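Local coordinates for putative oxidoreductase (PDB 3EOF), which binds flavin mononucleotide and, as a member of the nitroreductase family, is probably a flavin-dependent oxidoreductase whose substrate is not established, at residues K54-S59 / M67-P72; F63-V68 / C129-T134; P72-F77 / T156-Y161. One frame throughout, in Å; residues are numbered along the deposited sequence.

The three contacts are packed close together in the nitroreductase fold, their centres 9 to 10 Å apart. Along the chain, interaction 1 closes before interaction 3 opens, the two meeting at P72, whereas the segments of interactions 2 and 3 alternate. Helix 67-70 serves both interaction 1, where it lies against helix 52-58, and interaction 2, where it faces the end of strand 127-131. Interaction 3 pairs the two inner strands, 73-80 and 151-160, of the four-stranded antiparallel sheet. The groups that grip the flavin in interaction 2 thus come from the loop entering helix 67-70 and from the end of strand 127-131, the strand next to 151-160 in the sheet.

Interaction 1: residues K54-S59 / M67-P72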
# COMPACT_ATOMS: atom_id res chain seq x y z
N LYS A 54 10.95 -4.25 24.22
CA LYS A 54 9.76 -4.09 23.38
C LYS A 54 9.98 -4.88 22.10
O LYS A 54 9.06 -5.51 21.58
CB LYS A 54 9.45 -2.60 23.10
CG LYS A 54 8.91 -1.79 24.31
CD LYS A 54 7.58 -2.35 24.83
CE LYS A 54 6.94 -1.37 25.80
NZ LYS A 54 5.59 -1.82 26.25
N LYS A 55 11.22 -4.83 21.59
CA LYS A 55 11.64 -5.63 20.43
C LYS A 55 11.54 -7.14 20.71
O LYS A 55 11.12 -7.91 19.86
CB LYS A 55 13.05 -5.25 20.03
CG LYS A 55 13.11 -3.88 19.38
CD LYS A 55 14.51 -3.31 19.33
CE LYS A 55 14.48 -2.01 18.54
NZ LYS A 55 15.79 -1.37 18.57
N GLU A 56 11.94 -7.55 21.89
CA GLU A 56 11.87 -8.96 22.28
C GLU A 56 10.43 -9.45 22.34
O GLU A 56 10.15 -10.61 22.03
CB GLU A 56 12.58 -9.21 23.61
CG GLU A 56 14.08 -9.39 23.47
CD GLU A 56 14.82 -9.26 24.79
OE1 GLU A 56 14.17 -9.21 25.88
OE2 GLU A 56 16.07 -9.20 24.72
N ILE A 57 9.53 -8.57 22.78
CA ILE A 57 8.09 -8.85 22.82
C ILE A 57 7.48 -8.97 21.40
O ILE A 57 6.71 -9.88 21.15
CB ILE A 57 7.35 -7.80 23.67
CG1 ILE A 57 7.73 -7.97 25.15
CG2 ILE A 57 5.87 -7.96 23.50
CD1 ILE A 57 7.25 -6.83 26.00
N LEU A 58 7.87 -8.08 20.49
CA LEU A 58 7.40 -8.12 19.08
C LEU A 58 7.97 -9.25 18.27
O LEU A 58 7.38 -9.68 17.30
CB LEU A 58 7.80 -6.83 18.33
CG LEU A 58 7.00 -5.56 18.54
CD1 LEU A 58 7.53 -4.47 17.58
CD2 LEU A 58 5.49 -5.88 18.31
N SER A 59 9.15 -9.70 18.67
CA SER A 59 9.91 -10.71 17.94
C SER A 59 9.15 -11.99 17.59
O SER A 59 9.20 -12.43 16.45
CB SER A 59 11.22 -11.04 18.69
OG SER A 59 12.13 -11.68 17.83
N MSE A 67 15.83 -9.35 12.51
CA MSE A 67 15.81 -7.91 12.26
C MSE A 67 15.01 -7.14 13.28
O MSE A 67 15.25 -5.95 13.47
CB MSE A 67 15.21 -7.60 10.87
CG MSE A 67 15.94 -8.17 9.66
SE MSE A 67 15.52 -10.01 9.22
CE MSE A 67 13.74 -9.80 8.53
N VAL A 68 14.03 -7.79 13.90
CA VAL A 68 13.25 -7.11 14.94
C VAL A 68 14.11 -6.68 16.14
O VAL A 68 13.90 -5.62 16.70
CB VAL A 68 12.07 -7.98 15.48
CG1 VAL A 68 11.34 -7.20 16.56
CG2 VAL A 68 11.10 -8.36 14.35
N LYS A 69 15.03 -7.54 16.57
CA LYS A 69 15.88 -7.20 17.71
C LYS A 69 17.12 -6.46 17.27
O LYS A 69 17.61 -5.59 17.98
CB LYS A 69 16.28 -8.45 18.49
CG LYS A 69 15.16 -9.15 19.26
CD LYS A 69 15.73 -10.42 19.96
CE LYS A 69 14.66 -11.39 20.47
NZ LYS A 69 15.23 -12.70 21.01
N GLU A 70 17.61 -6.76 16.07
CA GLU A 70 18.82 -6.18 15.59
C GLU A 70 18.70 -4.76 15.06
O GLU A 70 19.65 -4.00 15.15
CB GLU A 70 19.44 -7.11 14.56
CG GLU A 70 19.87 -8.40 15.23
CD GLU A 70 20.47 -9.41 14.29
OE1 GLU A 70 20.84 -9.05 13.12
OE2 GLU A 70 20.59 -10.59 14.77
N ALA A 71 17.53 -4.36 14.56
CA ALA A 71 17.39 -2.99 14.06
C ALA A 71 17.24 -2.03 15.22
O ALA A 71 16.65 -2.38 16.23
CB ALA A 71 16.23 -2.84 13.07
N PRO A 72 17.83 -0.82 15.11
CA PRO A 72 17.65 0.16 16.14
C PRO A 72 16.19 0.63 16.25
O PRO A 72 15.73 0.97 17.37
CB PRO A 72 18.54 1.32 15.68
CG PRO A 72 18.66 1.18 14.26
CD PRO A 72 18.73 -0.31 14.06
O HOH W 1 14.20 -10.89 16.53
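With CG beside its own backbone N (chi1 -72°) and every later torsion extended, the side chain of K55 runs from helix 52-58 past the carbonyl of V68 to the far end of helix 67-70. NZ donates there to two successive carbonyls, to A71 O at 2.7 Å and to P72 O at 2.6 Å. The first is met in the carbonyl plane on a lone pair, whereas NZ stands above the plane of the second. R50 O is a third acceptor for the same ammonium group, so three backbone oxygens hold this buried charge. Two short helices, consecutive in the nitroreductase domain, are thus joined where the second gives way to strand 73-80. V68 CG1, anti to the backbone N (chi1 179°), comes within 3.4 Å of K55 O and within 4.0 Å of L58 CB. V68 O, buried under the K55 methylenes, has no polar partner in the model. On the more exposed side of the contact K69 and E56 cross at about a right angle, K69 CE lying 3.7 Å from E56 CG. That same CE also packs beside S59 OG, a hydroxyl hydrogen-bonded to N64 ND2 and, at 2.6 Å, to a water.

Interaction 2: residues F63-V68 / C129-T134. With FMN (flavin mononucleotide), chain C.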
# COMPACT_ATOMS: atom_id res chain seq x y z
N PHE A 63 7.84 -14.17 13.97
CA PHE A 63 8.52 -15.44 13.86
C PHE A 63 10.00 -15.41 14.23
O PHE A 63 10.81 -16.23 13.74
CB PHE A 63 8.37 -16.07 12.46
CG PHE A 63 6.95 -16.25 12.01
CD1 PHE A 63 5.97 -16.71 12.87
CD2 PHE A 63 6.60 -16.00 10.70
CE1 PHE A 63 4.67 -16.85 12.45
CE2 PHE A 63 5.28 -16.17 10.28
CZ PHE A 63 4.34 -16.57 11.16
N ASN A 64 10.34 -14.48 15.13
CA ASN A 64 11.71 -14.32 15.61
C ASN A 64 12.75 -14.05 14.54
O ASN A 64 13.91 -14.48 14.62
CB ASN A 64 12.05 -15.51 16.50
CG ASN A 64 11.30 -15.47 17.79
OD1 ASN A 64 10.74 -16.48 18.24
ND2 ASN A 64 11.24 -14.27 18.39
N GLN A 65 12.31 -13.33 13.51
CA GLN A 65 13.20 -12.94 12.44
C GLN A 65 14.12 -11.99 13.12
O GLN A 65 13.65 -11.13 13.87
CB GLN A 65 12.46 -12.26 11.31
CG GLN A 65 11.47 -13.15 10.63
CD GLN A 65 10.81 -12.46 9.49
OE1 GLN A 65 11.41 -12.33 8.44
NE2 GLN A 65 9.56 -12.00 9.68
N PRO A 66 15.43 -12.14 12.89
CA PRO A 66 16.42 -11.39 13.65
C PRO A 66 16.38 -9.89 13.58
O PRO A 66 16.77 -9.25 14.54
CB PRO A 66 17.76 -11.96 13.15
CG PRO A 66 17.44 -12.64 11.84
CD PRO A 66 16.03 -13.07 11.92
N MSE A 67 15.83 -9.35 12.51
CA MSE A 67 15.81 -7.91 12.26
C MSE A 67 15.01 -7.14 13.28
O MSE A 67 15.25 -5.95 13.47
CB MSE A 67 15.21 -7.60 10.87
CG MSE A 67 15.94 -8.17 9.66
SE MSE A 67 15.52 -10.01 9.22
CE MSE A 67 13.74 -9.80 8.53
N VAL A 68 14.03 -7.79 13.90
CA VAL A 68 13.25 -7.11 14.94
C VAL A 68 14.11 -6.68 16.14
O VAL A 68 13.90 -5.62 16.70
CB VAL A 68 12.07 -7.98 15.48
CG1 VAL A 68 11.34 -7.20 16.56
CG2 VAL A 68 11.10 -8.36 14.35
N CYS A 129 13.55 -3.31 5.79
CA CYS A 129 13.02 -4.63 5.50
C CYS A 129 11.59 -4.64 6.00
O CYS A 129 11.32 -4.25 7.14
CB CYS A 129 13.81 -5.72 6.20
SG CYS A 129 13.25 -7.36 5.77
N TYR A 130 10.66 -5.05 5.15
CA TYR A 130 9.29 -5.17 5.57
C TYR A 130 9.16 -6.53 6.20
O TYR A 130 9.85 -7.45 5.79
CB TYR A 130 8.37 -5.12 4.37
CG TYR A 130 8.09 -3.72 3.78
CD1 TYR A 130 7.02 -2.99 4.21
CD2 TYR A 130 8.84 -3.21 2.76
CE1 TYR A 130 6.70 -1.75 3.65
CE2 TYR A 130 8.54 -1.95 2.20
CZ TYR A 130 7.43 -1.24 2.68
OH TYR A 130 7.04 0.01 2.20
N LEU A 131 8.29 -6.65 7.20
CA LEU A 131 7.98 -7.94 7.79
C LEU A 131 6.49 -8.23 7.40
O LEU A 131 5.51 -7.46 7.78
CB LEU A 131 8.23 -7.98 9.30
CG LEU A 131 9.51 -7.35 9.87
CD1 LEU A 131 9.38 -7.20 11.39
CD2 LEU A 131 10.80 -8.12 9.47
N GLY A 132 6.35 -9.31 6.63
CA GLY A 132 5.05 -9.81 6.15
C GLY A 132 4.33 -10.56 7.24
O GLY A 132 3.10 -10.85 7.16
N THR A 133 5.08 -10.85 8.29
CA THR A 133 4.55 -11.55 9.45
C THR A 133 3.49 -10.74 10.23
O THR A 133 2.77 -11.29 11.08
CB THR A 133 5.70 -11.95 10.34
OG1 THR A 133 6.62 -10.85 10.44
CG2 THR A 133 6.41 -13.12 9.70
N THR A 134 3.41 -9.45 9.94
CA THR A 134 2.44 -8.57 10.60
C THR A 134 1.01 -9.02 10.43
O THR A 134 0.22 -8.84 11.33
CB THR A 134 2.54 -7.12 10.03
OG1 THR A 134 3.87 -6.67 10.16
CG2 THR A 134 1.70 -6.18 10.79
N1 FMN C . 11.72 -10.04 4.01
C2 FMN C . 12.01 -10.90 5.07
O2 FMN C . 13.17 -11.28 5.29
N3 FMN C . 10.99 -11.39 5.89
C4 FMN C . 9.64 -11.05 5.71
O4 FMN C . 8.82 -11.16 6.69
C4A FMN C . 9.37 -10.18 4.60
N5 FMN C . 8.06 -9.79 4.35
C5A FMN C . 7.74 -8.91 3.32
C6 FMN C . 6.40 -8.57 3.16
C7 FMN C . 6.00 -7.71 2.15
C7M FMN C . 4.54 -7.40 2.01
C8 FMN C . 6.96 -7.19 1.28
C8M FMN C . 6.56 -6.08 0.36
C9 FMN C . 8.32 -7.53 1.44
C9A FMN C . 8.75 -8.40 2.47
N10 FMN C . 10.09 -8.80 2.70
C10 FMN C . 10.40 -9.68 3.76
C1' FMN C . 11.24 -8.38 1.78
C2' FMN C . 11.15 -9.17 0.48
O2' FMN C . 11.52 -10.53 0.76
C3' FMN C . 11.95 -8.52 -0.63
O3' FMN C . 11.42 -7.24 -1.03
C4' FMN C . 12.06 -9.41 -1.87
O4' FMN C . 12.86 -10.55 -1.61
C5' FMN C . 12.76 -8.67 -2.97
O5' FMN C . 13.98 -8.23 -2.37
P FMN C . 14.49 -6.68 -2.49
O1P FMN C . 13.52 -5.73 -1.76
O2P FMN C . 14.52 -6.32 -3.95
O3P FMN C . 15.93 -6.72 -1.97
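Q65 and L131 face each other across a backbone gap, their CA atoms 8.6 Å apart, with F63 similarly opposite T133 and M67 opposite C129. The 63-68 segment is a loop entering helix 67-70, and 129-134 runs from strand 127-131, outermost in this chain's sheet, into helical backbone angles at 132-134. Between them they form part of the FMN pocket of the nitroreductase fold, and the pyrimidine side of the isoalloxazine bridges the two. Extended beyond CG, the Q65 chain delivers its amide to that side: OE1 accepts from FMN N3 at 2.7 Å, while NE2 donates to FMN O4 at 3.2 Å. Both N-H...O angles are near 150°, and this two-point match fixes which way round the amide lies. NE2 also donates to H62 O, a second-shell bond that helps position the group. From the other segment, G132 N donates to the same O4 at 3.1 Å and makes a weak bond to N5 at 2.9 Å. O4 is therefore gripped from both segments. T133 approaches the Q65 amide from the opposite direction, its OG1 hydrogen-bonded to H62 ND1. Apolar side chains meet behind the amide. Bends at chi2 (82°) and chi3 (72°) fold the selenomethionine M67, so that CE reaches L131 CD2 at 3.5 Å and also touches C129 SG. The other branch of L131 serves helix 67-70 as well, CD1 meeting V68 CG2. At the uracil-like end of the flavin, M67 CE comes within 3.6 Å of FMN O2, and C129 SG lies 3.6 Å from FMN N1.

Interaction 3: residues P72-F77 / T156-Y161; sequences PVVLTF and TVTVGY
T156 pairs with T76 in a non-hydrogen-bonded position, where a water links the two hydroxyls at 2.5 Å from T76 OG1 and 2.9 Å from T156 OG1. The latter oxygen is also hydrogen-bonded to T134 OG1. OG1 of T156 sits beside the backbone N (chi1 -54°), which leaves the methyl CG2 anti to it and against V74 CG1 at 3.4 Å, tighter than usual for two carbons. V157 follows as a hydrogen-bonded pair with L75: its N donates to L75 O and its O accepts from L75 N, both at 2.8 Å. On the side-chain face shared with L75, V157 CB sits in plane at the edge of the F77 ring, and CG2 touches F77 CE1. This is the centre of the four-stranded antiparallel sheet of the nitroreductase fold, strands 73-77 and 156-160 running at 161° with their axes 4.6 Å apart. Helix 100-123 covers the face of L75, F77 and V157. T158, paired with V74, returns to the opposite face. Its CG2 lies alongside V74 CG2, pointing the same way, while OG1 turns to Y15 OH. At V159 the hydrogen-bonded pattern resumes: its N donates to V73 O at 2.9 Å, but the return bond from V73 N is weak and long. V159 CG2 also touches L75 CD1, packing diagonally over the sheet. Next along, the P72 ring abuts the backbone, CD meeting V159 O at 3.2 Å and approaching G160 CA.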
# COMPACT_ATOMS: atom_id res chain seq x y z
N PRO A 72 17.83 -0.82 15.11
CA PRO A 72 17.65 0.16 16.14
C PRO A 72 16.19 0.63 16.25
O PRO A 72 15.73 0.97 17.37
CB PRO A 72 18.54 1.32 15.68
CG PRO A 72 18.66 1.18 14.26
CD PRO A 72 18.73 -0.31 14.06
N VAL A 73 15.48 0.61 15.12
CA VAL A 73 14.08 1.04 15.04
C VAL A 73 13.24 -0.00 14.30
O VAL A 73 13.64 -0.53 13.26
CB VAL A 73 13.95 2.42 14.30
CG1 VAL A 73 12.52 2.82 14.22
CG2 VAL A 73 14.81 3.49 15.01
N VAL A 74 12.08 -0.30 14.89
CA VAL A 74 11.05 -1.16 14.32
C VAL A 74 9.81 -0.29 14.27
O VAL A 74 9.40 0.28 15.29
CB VAL A 74 10.80 -2.44 15.17
CG1 VAL A 74 9.72 -3.33 14.53
CG2 VAL A 74 12.10 -3.19 15.32
N LEU A 75 9.26 -0.13 13.07
CA LEU A 75 8.08 0.70 12.86
C LEU A 75 6.93 -0.15 12.45
O LEU A 75 7.04 -0.85 11.46
CB LEU A 75 8.32 1.70 11.76
CG LEU A 75 9.43 2.72 11.95
CD1 LEU A 75 9.53 3.50 10.65
CD2 LEU A 75 9.16 3.64 13.16
N THR A 76 5.85 -0.12 13.24
CA THR A 76 4.61 -0.83 12.94
C THR A 76 3.64 0.20 12.37
O THR A 76 3.16 1.08 13.11
CB THR A 76 4.03 -1.54 14.17
OG1 THR A 76 5.00 -2.46 14.69
CG2 THR A 76 2.74 -2.29 13.83
N PHE A 77 3.41 0.12 11.05
CA PHE A 77 2.44 0.97 10.35
C PHE A 77 1.02 0.39 10.50
O PHE A 77 0.70 -0.69 10.01
CB PHE A 77 2.83 1.11 8.90
CG PHE A 77 4.14 1.80 8.70
CD1 PHE A 77 5.32 1.07 8.67
CD2 PHE A 77 4.18 3.17 8.54
CE1 PHE A 77 6.51 1.69 8.48
CE2 PHE A 77 5.36 3.79 8.36
CZ PHE A 77 6.56 3.04 8.33
N THR A 156 5.16 -3.91 9.08
CA THR A 156 6.21 -3.54 9.99
C THR A 156 7.48 -3.44 9.21
O THR A 156 7.72 -4.26 8.34
CB THR A 156 6.39 -4.60 11.09
OG1 THR A 156 5.11 -4.79 11.71
CG2 THR A 156 7.44 -4.12 12.14
N VAL A 157 8.26 -2.40 9.51
CA VAL A 157 9.52 -2.17 8.85
C VAL A 157 10.61 -2.02 9.88
O VAL A 157 10.51 -1.19 10.79
CB VAL A 157 9.43 -0.91 8.02
CG1 VAL A 157 10.78 -0.48 7.42
CG2 VAL A 157 8.39 -1.10 6.93
N THR A 158 11.64 -2.83 9.73
CA THR A 158 12.87 -2.75 10.53
C THR A 158 13.79 -1.80 9.73
O THR A 158 13.90 -1.90 8.52
CB THR A 158 13.44 -4.14 10.77
OG1 THR A 158 13.75 -4.76 9.51
CG2 THR A 158 12.37 -5.00 11.56
N VAL A 159 14.36 -0.82 10.43
CA VAL A 159 15.16 0.24 9.85
C VAL A 159 16.47 0.38 10.62
O VAL A 159 16.49 0.31 11.87
CB VAL A 159 14.53 1.68 10.06
CG1 VAL A 159 14.98 2.61 8.96
CG2 VAL A 159 13.05 1.66 10.18
N GLY A 160 17.56 0.62 9.88
CA GLY A 160 18.86 0.81 10.48
C GLY A 160 19.85 1.21 9.44
O GLY A 160 19.53 1.25 8.27
N TYR A 161 21.05 1.55 9.87
CA TYR A 161 22.12 1.82 8.93
C TYR A 161 22.60 0.45 8.49
O TYR A 161 22.71 -0.43 9.31
CB TYR A 161 23.23 2.60 9.58
CG TYR A 161 22.82 4.00 9.84
CD1 TYR A 161 22.19 4.36 11.02
CD2 TYR A 161 23.06 4.98 8.89
CE1 TYR A 161 21.83 5.65 11.25
CE2 TYR A 161 22.72 6.26 9.12
CZ TYR A 161 22.10 6.60 10.31
OH TYR A 161 21.76 7.91 10.51
O HOH W 2 5.03 -4.95 14.57